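Local coordinates for protein BIFUNCTIONAL PROTEIN Proline utilization A (PutA) (Corynebacterium freiburgense, PDB 5UX5) that probably oxidises proline to glutamate in two steps, pairing an FAD-dependent proline dehydrogenase barrel with an NAD-dependent aldehyde dehydrogenase module, at residues 230-235 with 294-299; 183-188 with 374-379; 270-275 with 334-339. All blocks are in the same frame, centred on the assembly; numbering follows the deposited sequence.

Interaction 1 (230-235 with 294-299); sequences NLDMEE and KIRLVK. With FAD (flavin-adenine dinucleotide), chain E.
R296 reaches from strand 293-298 toward N230 and D232 of 230-235 and, on the way, touches the flavin. Its CB points at the other segment, and CG lies anti to the backbone N (chi1 -176°). CD then passes the isoalloxazine, 3.9 Å from FAD C6, and the chain bends at chi3, which turns the guanidinium toward N230 and D232. NE forms a salt bridge with E376. At the tip, R296 NH1 donates weakly to FAD N5 (3.1 Å) and to D232 OD1 (3.2 Å), the latter bond part of a salt bridge. N230 ND2 lies over one face of the guanidinium, offset toward its rim, with the amide and guanidinium planes 19° apart. N230 ND2 and R296 NH2, 3.5 Å apart, are both donors, so they stack without a hydrogen bond between them; ND2 instead makes a weak bond to D232 OD1, 2.8 Å away. Alongside, V298 CG1 packs 3.5 Å from FAD C4X, and FAD N3 donates a nearly straight bond of 2.9 Å to M233 O. Such a cluster of residues from the C-terminal strand ends and following loops, gathered around the flavin, is typical of the FAD site of the proline dehydrogenase TIM barrel.

Interaction 2 (183-188 with 374-379); sequences VDYVSI and DVEMLQ. With FAD (flavin-adenine dinucleotide), chain E.
The strands that carry Y185 and E376 are not paired with each other: the nearest CA atoms of the two segments, those of Y185 and E376, are 11.7 Å apart. Segment 183-188 runs from a loop into strand 185-189, and segment 374-379 takes in most of strand 373-378. Side chains alone span the distance, both pointing toward the other segment. Y185 swings its ring away from the backbone N (chi1 -172°), carrying the phenol inward, while E376 is extended beyond CG and delivers its carboxylate to the hydroxyl. Y185 OH donates to E376 OE1 at 3.2 Å, meeting that oxygen on the syn side, 24° out of the carboxylate plane. The two side chains meet nearly perpendicularly, with ring and carboxylate planes 80° apart, and OE1 lies at the edge of the ring near its plane. K294 also holds the buried carboxylate, at OE1, and R296, which bridges to OE2, donates through NH2 to the hydroxyl of Y185 as well. Beyond E376, the strand lines the dimethylbenzene end of the flavin: M377 O lies 3.4 Å from FAD C7M, and L378 CG 3.7 Å from FAD C8M. Within the barrel, I397 of strand 396-403 packs against both Y185 and E376, N230 of strand 228-232 touches Y185, and helix 164-178 covers V186 and I188 on the outer side of strand 185-189.

Interaction 3 (270-275 with 334-339); sequences DSFQAL and MDYILR
F272, L275, Y336 and I337 all place the first branch of their side chains trans to the main-chain nitrogen: CG in the first three, with chi1 of 177° in F272 and 175° in Y336, and CG1 in I337. From the start of helix 271-287 and the last turn of helix 323-337, these torsions carry the two rings and the two aliphatic ends into one buried seam. F272 does not start out toward the other segment, but its ring reaches Y336, whereas L275, Y336 and I337 point at the opposing segment from the start.

The rings form an offset edge-to-face pair, the edge of F272 turned toward the face of Y336. Their centroids lie 5.6 Å apart and their planes stand at 90°. The closest atoms are F272 CE1 and Y336 CD2, at 3.8 Å. L275 divides its two methyls between two partners. Its CD2 lies 4.0 Å from Y336 CD1, the two side chains running antiparallel alongside one another, while its CD1 meets I337 CD1 at 3.6 Å. The CA atoms of L275 and I337 are 8.0 Å apart, the nearest approach of the two backbones.

Y12, from the N-terminal part of the chain, meets both F272 and Y336 edge-to-face, and R332 makes a cation-pi contact with F272. Just beyond the helix, L338 is the centre of an inverse gamma turn, and R339 NE returns to D335 O at 3.1 Å.

No hydrogen bond or salt bridge joins the two segments. Helices 271-287 and 323-337 therefore meet here through apolar and aromatic packing, while the polar bonds nearby stay within the helix end or lead to other residues.

In the fold
From the N terminus, the chain first enters 183-188, whose partner 374-379 lies 186 residues later, so interaction 2 closes the longest loop. Interactions 1 and 3 both nest inside it and cross each other, their segments following in the order 230-235, 270-275, 294-299, 334-339. Interactions 1 and 2 meet inside the barrel, their centres about 11 Å apart, touching through the basic residues of 294-299 and the acid of 374-379, and both touch FAD. Interaction 3 lies among the surrounding helices; L275 packs on I295, on the outward side of strand 293-298. That strand thus connects the flavin-lined interior with the helical layer, while interactions 2 and 3 do not touch.

Interaction 1 (230-235 with 294-299)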
loop_
_atom_site.group_PDB
_atom_site.type_symbol
_atom_site.label_atom_id
_atom_site.label_comp_id
_atom_site.label_asym_id
_atom_site.label_seq_id
_atom_site.Cartn_x
_atom_site.Cartn_y
_atom_site.Cartn_z
ATOM N N ASN A 230 -3.688 -20.657 24.334
ATOM C CA ASN A 230 -3.461 -19.223 24.386
ATOM C C ASN A 230 -3.578 -18.624 22.995
ATOM O O ASN A 230 -3.067 -19.185 22.017
ATOM C CB ASN A 230 -2.111 -18.872 24.997
ATOM C CG ASN A 230 -1.955 -17.392 25.166
ATOM O OD1 ASN A 230 -2.365 -16.815 26.169
ATOM N ND2 ASN A 230 -1.391 -16.759 24.162
ATOM N N LEU A 231 -4.299 -17.511 22.905
ATOM C CA LEU A 231 -4.415 -16.763 21.666
ATOM C C LEU A 231 -3.339 -15.683 21.681
ATOM O O LEU A 231 -3.372 -14.769 22.515
ATOM C CB LEU A 231 -5.819 -16.175 21.505
ATOM C CG LEU A 231 -7.009 -17.095 21.247
ATOM C CD1 LEU A 231 -8.311 -16.344 21.178
ATOM C CD2 LEU A 231 -6.808 -17.861 19.964
ATOM N N ASP A 232 -2.385 -15.793 20.758
ATOM C CA ASP A 232 -1.315 -14.808 20.662
ATOM C C ASP A 232 -1.784 -13.584 19.873
ATOM O O ASP A 232 -2.797 -13.615 19.157
ATOM C CB ASP A 232 -0.068 -15.393 19.988
ATOM C CG ASP A 232 0.616 -16.459 20.819
ATOM O OD1 ASP A 232 0.351 -16.527 22.033
ATOM O OD2 ASP A 232 1.430 -17.222 20.256
ATOM N N MET A 233 -1.031 -12.496 20.020
ATOM C CA MET A 233 -1.266 -11.257 19.286
ATOM C C MET A 233 0.055 -10.694 18.812
ATOM O O MET A 233 1.003 -10.605 19.596
ATOM C CB MET A 233 -1.981 -10.216 20.138
ATOM C CG MET A 233 -3.390 -10.609 20.383
ATOM S SD MET A 233 -4.385 -9.220 20.780
ATOM C CE MET A 233 -3.505 -7.989 19.827
ATOM N N GLU A 234 0.121 -10.352 17.530
ATOM C CA GLU A 234 1.298 -9.706 16.973
ATOM C C GLU A 234 1.008 -8.263 16.559
ATOM O O GLU A 234 1.632 -7.333 17.074
ATOM C CB GLU A 234 1.831 -10.541 15.796
ATOM N N GLU A 235 0.053 -8.043 15.664
ATOM C CA GLU A 235 -0.221 -6.751 15.053
ATOM C C GLU A 235 -1.438 -6.067 15.667
ATOM O O GLU A 235 -2.368 -6.726 16.128
ATOM C CB GLU A 235 -0.458 -6.940 13.558
ATOM C CG GLU A 235 0.572 -7.823 12.885
ATOM C CD GLU A 235 0.217 -8.083 11.444
ATOM O OE1 GLU A 235 -0.136 -9.248 11.120
ATOM O OE2 GLU A 235 0.262 -7.118 10.647
ATOM N N LYS A 294 -6.935 -16.247 31.667
ATOM C CA LYS A 294 -5.547 -15.891 31.948
ATOM C C LYS A 294 -5.067 -14.910 30.900
ATOM O O LYS A 294 -5.268 -15.128 29.705
ATOM C CB LYS A 294 -4.605 -17.093 31.955
ATOM C CG LYS A 294 -3.160 -16.735 32.247
ATOM C CD LYS A 294 -2.270 -17.965 32.326
ATOM C CE LYS A 294 -0.802 -17.608 32.541
ATOM N NZ LYS A 294 0.121 -18.731 32.261
ATOM N N ILE A 295 -4.431 -13.838 31.345
ATOM C CA ILE A 295 -3.824 -12.868 30.452
ATOM C C ILE A 295 -2.320 -13.043 30.528
ATOM O O ILE A 295 -1.745 -13.097 31.618
ATOM C CB ILE A 295 -4.291 -11.450 30.807
ATOM C CG1 ILE A 295 -5.773 -11.377 30.417
ATOM C CG2 ILE A 295 -3.460 -10.390 30.082
ATOM C CD1 ILE A 295 -6.533 -10.254 30.924
ATOM N N ARG A 296 -1.695 -13.234 29.377
ATOM C CA ARG A 296 -0.241 -13.185 29.289
ATOM C C ARG A 296 0.150 -11.741 28.989
ATOM O O ARG A 296 -0.216 -11.195 27.937
ATOM C CB ARG A 296 0.296 -14.125 28.205
ATOM C CG ARG A 296 1.824 -14.142 28.179
ATOM C CD ARG A 296 2.418 -14.646 26.881
ATOM N NE ARG A 296 2.065 -16.026 26.617
ATOM C CZ ARG A 296 2.100 -16.560 25.410
ATOM N NH1 ARG A 296 2.457 -15.796 24.390
ATOM N NH2 ARG A 296 1.757 -17.829 25.223
ATOM N N LEU A 297 0.859 -11.117 29.917
ATOM C CA LEU A 297 1.344 -9.759 29.738
ATOM C C LEU A 297 2.691 -9.797 29.042
ATOM O O LEU A 297 3.641 -10.365 29.586
ATOM C CB LEU A 297 1.498 -9.073 31.086
ATOM C CG LEU A 297 0.255 -8.414 31.623
ATOM C CD1 LEU A 297 0.695 -7.422 32.674
ATOM C CD2 LEU A 297 -0.452 -7.768 30.494
ATOM N N VAL A 298 2.781 -9.183 27.858
ATOM C CA VAL A 298 4.038 -9.025 27.132
ATOM C C VAL A 298 4.247 -7.538 26.883
ATOM O O VAL A 298 3.319 -6.730 26.995
ATOM C CB VAL A 298 4.069 -9.808 25.795
ATOM C CG1 VAL A 298 3.652 -11.286 25.984
ATOM C CG2 VAL A 298 3.203 -9.127 24.760
ATOM N N LYS A 299 5.488 -7.160 26.586
ATOM C CA LYS A 299 5.683 -5.745 26.261
ATOM C C LYS A 299 5.334 -5.457 24.805
ATOM O O LYS A 299 4.713 -4.429 24.514
ATOM C CB LYS A 299 7.101 -5.287 26.634
ATOM C CG LYS A 299 7.227 -5.011 28.154
ATOM C CD LYS A 299 8.661 -4.780 28.668
ATOM C CE LYS A 299 8.683 -4.798 30.223
ATOM N NZ LYS A 299 10.016 -4.545 30.898
HETATM P PA FAD E . 12.957 -5.295 27.842
HETATM O O1A FAD E . 14.371 -4.842 27.341
HETATM O O2A FAD E . 12.496 -4.862 29.155
HETATM O O5B FAD E . 11.774 -4.896 27.042
HETATM C C5B FAD E . 11.903 -4.712 25.645
HETATM C C4B FAD E . 10.570 -4.236 25.098
HETATM O O4B FAD E . 10.406 -2.863 25.301
HETATM C C3B FAD E . 10.428 -4.445 23.624
HETATM O O3B FAD E . 10.069 -5.721 23.227
HETATM C C2B FAD E . 9.399 -3.436 23.262
HETATM O O2B FAD E . 8.122 -3.953 23.356
HETATM C C1B FAD E . 9.684 -2.316 24.220
HETATM N N9A FAD E . 10.447 -1.233 23.617
HETATM C C8A FAD E . 11.822 -1.189 23.439
HETATM N N7A FAD E . 12.162 -0.039 22.825
HETATM C C5A FAD E . 11.039 0.745 22.581
HETATM C C6A FAD E . 10.815 2.010 22.003
HETATM N N6A FAD E . 11.873 2.842 21.455
HETATM N N1A FAD E . 9.558 2.476 21.937
HETATM C C2A FAD E . 8.512 1.731 22.415
HETATM N N3A FAD E . 8.698 0.498 22.982
HETATM C C4A FAD E . 9.928 -0.018 23.081
HETATM N N1 FAD E . 5.408 -10.528 22.040
HETATM C C2 FAD E . 4.159 -10.271 21.367
HETATM O O2 FAD E . 4.014 -9.088 20.682
HETATM N N3 FAD E . 3.156 -11.248 21.369
HETATM C C4 FAD E . 3.313 -12.457 22.049
HETATM O O4 FAD E . 2.300 -13.401 22.048
HETATM C C4X FAD E . 4.537 -12.673 22.886
HETATM N N5 FAD E . 4.685 -13.774 23.722
HETATM C C5X FAD E . 5.823 -13.917 24.528
HETATM C C6 FAD E . 5.981 -15.031 25.373
HETATM C C7 FAD E . 7.127 -15.143 26.153
HETATM C C7M FAD E . 7.329 -16.323 27.057
HETATM C C8 FAD E . 8.097 -14.173 26.127
HETATM C C8M FAD E . 9.324 -14.298 26.971
HETATM C C9 FAD E . 7.948 -13.073 25.295
HETATM C C9A FAD E . 6.820 -12.949 24.506
HETATM N N10 FAD E . 6.696 -11.795 23.678
HETATM C C10 FAD E . 5.558 -11.640 22.858
HETATM C "C1'" FAD E . 7.785 -10.803 23.633
HETATM C "C2'" FAD E . 7.625 -9.570 24.481
HETATM O "O2'" FAD E . 6.594 -8.809 23.962
HETATM C "C3'" FAD E . 8.979 -8.829 24.473
HETATM O "O3'" FAD E . 9.235 -8.429 23.183
HETATM C "C4'" FAD E . 10.218 -9.583 24.972
HETATM O "O4'" FAD E . 9.924 -10.593 25.868
HETATM C "C5'" FAD E . 11.337 -8.658 25.501
HETATM O "O5'" FAD E . 10.928 -7.637 26.404
HETATM P P FAD E . 11.347 -7.579 27.968
HETATM O O1P FAD E . 10.203 -7.357 29.029
HETATM O O2P FAD E . 12.209 -8.898 28.025
HETATM O O3P FAD E . 12.730 -6.739 28.070
#

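Interaction 2 (183-188 with 374-379)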
loop_
_atom_site.group_PDB
_atom_site.type_symbol
_atom_site.label_atom_id
_atom_site.label_comp_id
_atom_site.label_asym_id
_atom_site.label_seq_id
_atom_site.Cartn_x
_atom_site.Cartn_y
_atom_site.Cartn_z
ATOM N N VAL A 183 1.751 -32.621 26.533
ATOM C CA VAL A 183 1.658 -31.209 26.176
ATOM C C VAL A 183 0.560 -30.561 27.013
ATOM O O VAL A 183 -0.609 -30.957 26.932
ATOM C CB VAL A 183 1.380 -31.041 24.668
ATOM C CG1 VAL A 183 1.078 -29.589 24.307
ATOM C CG2 VAL A 183 2.548 -31.537 23.851
ATOM N N ASP A 184 0.934 -29.519 27.770
ATOM C CA ASP A 184 0.025 -28.798 28.657
ATOM C C ASP A 184 -0.504 -27.507 28.066
ATOM O O ASP A 184 -1.490 -26.972 28.574
ATOM C CB ASP A 184 0.707 -28.382 29.970
ATOM C CG ASP A 184 1.390 -29.515 30.694
ATOM O OD1 ASP A 184 0.873 -30.647 30.695
ATOM O OD2 ASP A 184 2.451 -29.232 31.300
ATOM N N TYR A 185 0.155 -26.959 27.056
ATOM C CA TYR A 185 -0.037 -25.550 26.734
ATOM C C TYR A 185 0.350 -25.328 25.284
ATOM O O TYR A 185 1.513 -25.530 24.918
ATOM C CB TYR A 185 0.820 -24.721 27.670
ATOM C CG TYR A 185 0.659 -23.232 27.668
ATOM C CD1 TYR A 185 0.649 -22.493 26.482
ATOM C CD2 TYR A 185 0.606 -22.543 28.867
ATOM C CE1 TYR A 185 0.540 -21.098 26.499
ATOM C CE2 TYR A 185 0.520 -21.160 28.893
ATOM C CZ TYR A 185 0.481 -20.440 27.710
ATOM O OH TYR A 185 0.385 -19.066 27.761
ATOM N N VAL A 186 -0.606 -24.925 24.464
ATOM C CA VAL A 186 -0.317 -24.519 23.097
ATOM C C VAL A 186 -0.764 -23.077 22.932
ATOM O O VAL A 186 -1.721 -22.623 23.566
ATOM C CB VAL A 186 -1.000 -25.428 22.047
ATOM C CG1 VAL A 186 -0.516 -26.859 22.193
ATOM C CG2 VAL A 186 -2.525 -25.344 22.150
ATOM N N SER A 187 -0.083 -22.355 22.063
ATOM C CA SER A 187 -0.527 -21.006 21.765
ATOM C C SER A 187 -0.487 -20.820 20.258
ATOM O O SER A 187 0.354 -21.406 19.579
ATOM C CB SER A 187 0.289 -19.914 22.543
ATOM O OG SER A 187 1.692 -20.061 22.467
ATOM N N ILE A 188 -1.467 -20.081 19.737
ATOM C CA ILE A 188 -1.678 -19.898 18.307
ATOM C C ILE A 188 -2.269 -18.502 18.074
ATOM O O ILE A 188 -2.836 -17.889 18.987
ATOM C CB ILE A 188 -2.609 -21.017 17.765
ATOM C CG1 ILE A 188 -2.648 -21.027 16.227
ATOM C CG2 ILE A 188 -4.002 -20.924 18.387
ATOM C CD1 ILE A 188 -3.484 -22.120 15.641
ATOM N N ASP A 374 1.779 -16.706 37.233
ATOM C CA ASP A 374 2.748 -17.529 36.540
ATOM C C ASP A 374 3.725 -16.570 35.880
ATOM O O ASP A 374 3.364 -15.435 35.587
ATOM C CB ASP A 374 2.074 -18.415 35.482
ATOM C CG ASP A 374 0.988 -19.320 36.065
ATOM O OD1 ASP A 374 1.095 -19.707 37.248
ATOM O OD2 ASP A 374 0.023 -19.653 35.338
ATOM N N VAL A 375 4.967 -17.005 35.679
ATOM C CA VAL A 375 5.972 -16.245 34.930
ATOM C C VAL A 375 6.310 -17.014 33.663
ATOM O O VAL A 375 6.633 -18.208 33.721
ATOM C CB VAL A 375 7.248 -15.998 35.754
ATOM C CG1 VAL A 375 8.350 -15.452 34.850
ATOM C CG2 VAL A 375 6.974 -15.063 36.929
ATOM N N GLU A 376 6.245 -16.344 32.520
ATOM C CA GLU A 376 6.506 -16.991 31.242
ATOM C C GLU A 376 7.793 -16.427 30.648
ATOM O O GLU A 376 7.973 -15.210 30.609
ATOM C CB GLU A 376 5.301 -16.825 30.310
ATOM C CG GLU A 376 3.946 -17.203 30.988
ATOM C CD GLU A 376 2.800 -17.369 29.991
ATOM O OE1 GLU A 376 1.658 -17.705 30.409
ATOM O OE2 GLU A 376 3.051 -17.156 28.783
ATOM N N MET A 377 8.702 -17.321 30.226
ATOM C CA MET A 377 10.049 -16.977 29.772
ATOM C C MET A 377 10.401 -17.753 28.503
ATOM O O MET A 377 9.625 -18.580 28.013
ATOM C CB MET A 377 11.091 -17.237 30.877
ATOM C CG MET A 377 11.064 -16.237 32.066
ATOM S SD MET A 377 12.194 -16.588 33.446
ATOM C CE MET A 377 13.731 -15.880 32.887
ATOM N N LEU A 378 11.590 -17.474 27.960
ATOM C CA LEU A 378 12.078 -18.116 26.740
ATOM C C LEU A 378 12.867 -19.371 27.068
ATOM O O LEU A 378 13.863 -19.311 27.800
ATOM C CB LEU A 378 12.953 -17.174 25.926
ATOM C CG LEU A 378 12.066 -16.141 25.277
ATOM C CD1 LEU A 378 12.949 -15.152 24.572
ATOM C CD2 LEU A 378 11.121 -16.858 24.317
ATOM N N GLN A 379 12.423 -20.501 26.525
ATOM C CA GLN A 379 13.033 -21.779 26.866
ATOM C C GLN A 379 14.484 -21.789 26.445
ATOM O O GLN A 379 14.793 -21.633 25.266
ATOM C CB GLN A 379 12.285 -22.940 26.215
ATOM C CG GLN A 379 12.684 -24.288 26.756
ATOM C CD GLN A 379 13.782 -24.883 25.950
ATOM O OE1 GLN A 379 13.899 -24.588 24.764
ATOM N NE2 GLN A 379 14.594 -25.734 26.569
HETATM P PA FAD E . 12.957 -5.295 27.842
HETATM O O1A FAD E . 14.371 -4.842 27.341
HETATM O O2A FAD E . 12.496 -4.862 29.155
HETATM O O5B FAD E . 11.774 -4.896 27.042
HETATM C C5B FAD E . 11.903 -4.712 25.645
HETATM C C4B FAD E . 10.570 -4.236 25.098
HETATM O O4B FAD E . 10.406 -2.863 25.301
HETATM C C3B FAD E . 10.428 -4.445 23.624
HETATM O O3B FAD E . 10.069 -5.721 23.227
HETATM C C2B FAD E . 9.399 -3.436 23.262
HETATM O O2B FAD E . 8.122 -3.953 23.356
HETATM C C1B FAD E . 9.684 -2.316 24.220
HETATM N N9A FAD E . 10.447 -1.233 23.617
HETATM C C8A FAD E . 11.822 -1.189 23.439
HETATM N N7A FAD E . 12.162 -0.039 22.825
HETATM C C5A FAD E . 11.039 0.745 22.581
HETATM C C6A FAD E . 10.815 2.010 22.003
HETATM N N6A FAD E . 11.873 2.842 21.455
HETATM N N1A FAD E . 9.558 2.476 21.937
HETATM C C2A FAD E . 8.512 1.731 22.415
HETATM N N3A FAD E . 8.698 0.498 22.982
HETATM C C4A FAD E . 9.928 -0.018 23.081
HETATM N N1 FAD E . 5.408 -10.528 22.040
HETATM C C2 FAD E . 4.159 -10.271 21.367
HETATM O O2 FAD E . 4.014 -9.088 20.682
HETATM N N3 FAD E . 3.156 -11.248 21.369
HETATM C C4 FAD E . 3.313 -12.457 22.049
HETATM O O4 FAD E . 2.300 -13.401 22.048
HETATM C C4X FAD E . 4.537 -12.673 22.886
HETATM N N5 FAD E . 4.685 -13.774 23.722
HETATM C C5X FAD E . 5.823 -13.917 24.528
HETATM C C6 FAD E . 5.981 -15.031 25.373
HETATM C C7 FAD E . 7.127 -15.143 26.153
HETATM C C7M FAD E . 7.329 -16.323 27.057
HETATM C C8 FAD E . 8.097 -14.173 26.127
HETATM C C8M FAD E . 9.324 -14.298 26.971
HETATM C C9 FAD E . 7.948 -13.073 25.295
HETATM C C9A FAD E . 6.820 -12.949 24.506
HETATM N N10 FAD E . 6.696 -11.795 23.678
HETATM C C10 FAD E . 5.558 -11.640 22.858
HETATM C "C1'" FAD E . 7.785 -10.803 23.633
HETATM C "C2'" FAD E . 7.625 -9.570 24.481
HETATM O "O2'" FAD E . 6.594 -8.809 23.962
HETATM C "C3'" FAD E . 8.979 -8.829 24.473
HETATM O "O3'" FAD E . 9.235 -8.429 23.183
HETATM C "C4'" FAD E . 10.218 -9.583 24.972
HETATM O "O4'" FAD E . 9.924 -10.593 25.868
HETATM C "C5'" FAD E . 11.337 -8.658 25.501
HETATM O "O5'" FAD E . 10.928 -7.637 26.404
HETATM P P FAD E . 11.347 -7.579 27.968
HETATM O O1P FAD E . 10.203 -7.357 29.029
HETATM O O2P FAD E . 12.209 -8.898 28.025
HETATM O O3P FAD E . 12.730 -6.739 28.070
#

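Interaction 3 (270-275 with 334-339)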
loop_
_atom_site.group_PDB
_atom_site.type_symbol
_atom_site.label_atom_id
_atom_site.label_comp_id
_atom_site.label_asym_id
_atom_site.label_seq_id
_atom_site.Cartn_x
_atom_site.Cartn_y
_atom_site.Cartn_z
ATOM N N ASP A 270 -3.749 1.526 24.642
ATOM C CA ASP A 270 -5.138 1.120 24.789
ATOM C C ASP A 270 -5.286 -0.334 25.246
ATOM O O ASP A 270 -6.416 -0.817 25.379
ATOM C CB ASP A 270 -5.898 1.386 23.485
ATOM C CG ASP A 270 -5.146 0.907 22.243
ATOM O OD1 ASP A 270 -3.896 0.932 22.232
ATOM O OD2 ASP A 270 -5.813 0.499 21.270
ATOM N N SER A 271 -4.187 -1.050 25.494
ATOM C CA SER A 271 -4.303 -2.366 26.109
ATOM C C SER A 271 -4.617 -2.267 27.591
ATOM O O SER A 271 -5.092 -3.238 28.175
ATOM C CB SER A 271 -3.032 -3.199 25.890
ATOM O OG SER A 271 -1.982 -2.797 26.742
ATOM N N PHE A 272 -4.389 -1.112 28.214
ATOM C CA PHE A 272 -4.888 -0.933 29.567
ATOM C C PHE A 272 -6.414 -0.924 29.570
ATOM O O PHE A 272 -7.041 -1.461 30.489
ATOM C CB PHE A 272 -4.319 0.347 30.194
ATOM C CG PHE A 272 -4.865 0.631 31.571
ATOM C CD1 PHE A 272 -4.716 -0.291 32.598
ATOM C CD2 PHE A 272 -5.556 1.807 31.829
ATOM C CE1 PHE A 272 -5.232 -0.041 33.854
ATOM C CE2 PHE A 272 -6.076 2.056 33.080
ATOM C CZ PHE A 272 -5.913 1.128 34.096
ATOM N N GLN A 273 -7.034 -0.315 28.558
ATOM C CA GLN A 273 -8.486 -0.397 28.469
ATOM C C GLN A 273 -8.932 -1.819 28.156
ATOM O O GLN A 273 -9.933 -2.292 28.698
ATOM C CB GLN A 273 -8.995 0.593 27.436
ATOM C CG GLN A 273 -8.703 2.005 27.839
ATOM C CD GLN A 273 -8.904 3.006 26.729
ATOM O OE1 GLN A 273 -8.910 2.659 25.544
ATOM N NE2 GLN A 273 -9.125 4.262 27.111
ATOM N N ALA A 274 -8.199 -2.520 27.289
ATOM C CA ALA A 274 -8.515 -3.915 27.010
ATOM C C ALA A 274 -8.466 -4.757 28.279
ATOM O O ALA A 274 -9.301 -5.646 28.480
ATOM C CB ALA A 274 -7.549 -4.466 25.957
ATOM N N LEU A 275 -7.487 -4.499 29.144
ATOM C CA LEU A 275 -7.373 -5.264 30.379
ATOM C C LEU A 275 -8.573 -5.030 31.277
ATOM O O LEU A 275 -9.141 -5.978 31.818
ATOM C CB LEU A 275 -6.085 -4.884 31.115
ATOM C CG LEU A 275 -5.878 -5.537 32.477
ATOM C CD1 LEU A 275 -5.776 -7.033 32.284
ATOM C CD2 LEU A 275 -4.664 -4.993 33.237
ATOM N N MET A 334 0.127 -4.754 35.461
ATOM C CA MET A 334 0.410 -5.687 36.543
ATOM C C MET A 334 -0.268 -5.239 37.836
ATOM O O MET A 334 -1.000 -6.005 38.480
ATOM C CB MET A 334 1.920 -5.754 36.706
ATOM C CG MET A 334 2.472 -6.677 37.686
ATOM S SD MET A 334 4.227 -6.340 37.580
ATOM C CE MET A 334 4.235 -4.724 38.281
ATOM N N ASP A 335 -0.055 -3.975 38.195
ATOM C CA ASP A 335 -0.622 -3.380 39.395
ATOM C C ASP A 335 -2.129 -3.581 39.471
ATOM O O ASP A 335 -2.674 -3.912 40.530
ATOM C CB ASP A 335 -0.289 -1.888 39.353
ATOM C CG ASP A 335 -0.291 -1.234 40.702
ATOM O OD1 ASP A 335 -1.247 -1.438 41.487
ATOM O OD2 ASP A 335 0.676 -0.477 40.942
ATOM N N TYR A 336 -2.820 -3.358 38.359
ATOM C CA TYR A 336 -4.276 -3.362 38.354
ATOM C C TYR A 336 -4.825 -4.771 38.558
ATOM O O TYR A 336 -5.831 -4.963 39.256
ATOM C CB TYR A 336 -4.761 -2.768 37.032
ATOM C CG TYR A 336 -6.262 -2.779 36.770
ATOM C CD1 TYR A 336 -6.922 -3.930 36.348
ATOM C CD2 TYR A 336 -7.003 -1.605 36.861
ATOM C CE1 TYR A 336 -8.287 -3.921 36.091
ATOM C CE2 TYR A 336 -8.362 -1.580 36.596
ATOM C CZ TYR A 336 -9.004 -2.742 36.215
ATOM O OH TYR A 336 -10.361 -2.699 35.955
ATOM N N ILE A 337 -4.174 -5.769 37.958
ATOM C CA ILE A 337 -4.809 -7.062 37.751
ATOM C C ILE A 337 -4.461 -8.013 38.893
ATOM O O ILE A 337 -5.241 -8.922 39.207
ATOM C CB ILE A 337 -4.407 -7.631 36.368
ATOM C CG1 ILE A 337 -5.449 -8.613 35.843
ATOM C CG2 ILE A 337 -3.047 -8.273 36.407
ATOM C CD1 ILE A 337 -6.778 -7.972 35.644
ATOM N N LEU A 338 -3.301 -7.811 39.528
ATOM C CA LEU A 338 -2.861 -8.651 40.648
ATOM C C LEU A 338 -3.450 -8.169 41.980
ATOM O O LEU A 338 -2.750 -7.716 42.889
ATOM C CB LEU A 338 -1.343 -8.702 40.711
ATOM C CG LEU A 338 -0.709 -9.726 39.793
ATOM C CD1 LEU A 338 0.778 -9.708 40.018
ATOM C CD2 LEU A 338 -1.299 -11.111 40.057
ATOM N N ARG A 339 -4.761 -8.356 42.108
ATOM C CA ARG A 339 -5.556 -8.002 43.273
ATOM C C ARG A 339 -6.522 -9.133 43.558
ATOM O O ARG A 339 -6.829 -9.937 42.670
ATOM C CB ARG A 339 -6.391 -6.740 43.055
ATOM C CG ARG A 339 -5.628 -5.678 42.474
ATOM C CD ARG A 339 -6.350 -4.370 42.506
ATOM N NE ARG A 339 -5.340 -3.418 42.100
ATOM C CZ ARG A 339 -5.325 -2.152 42.427
ATOM N NH1 ARG A 339 -6.285 -1.646 43.179
ATOM N NH2 ARG A 339 -4.333 -1.401 41.989
#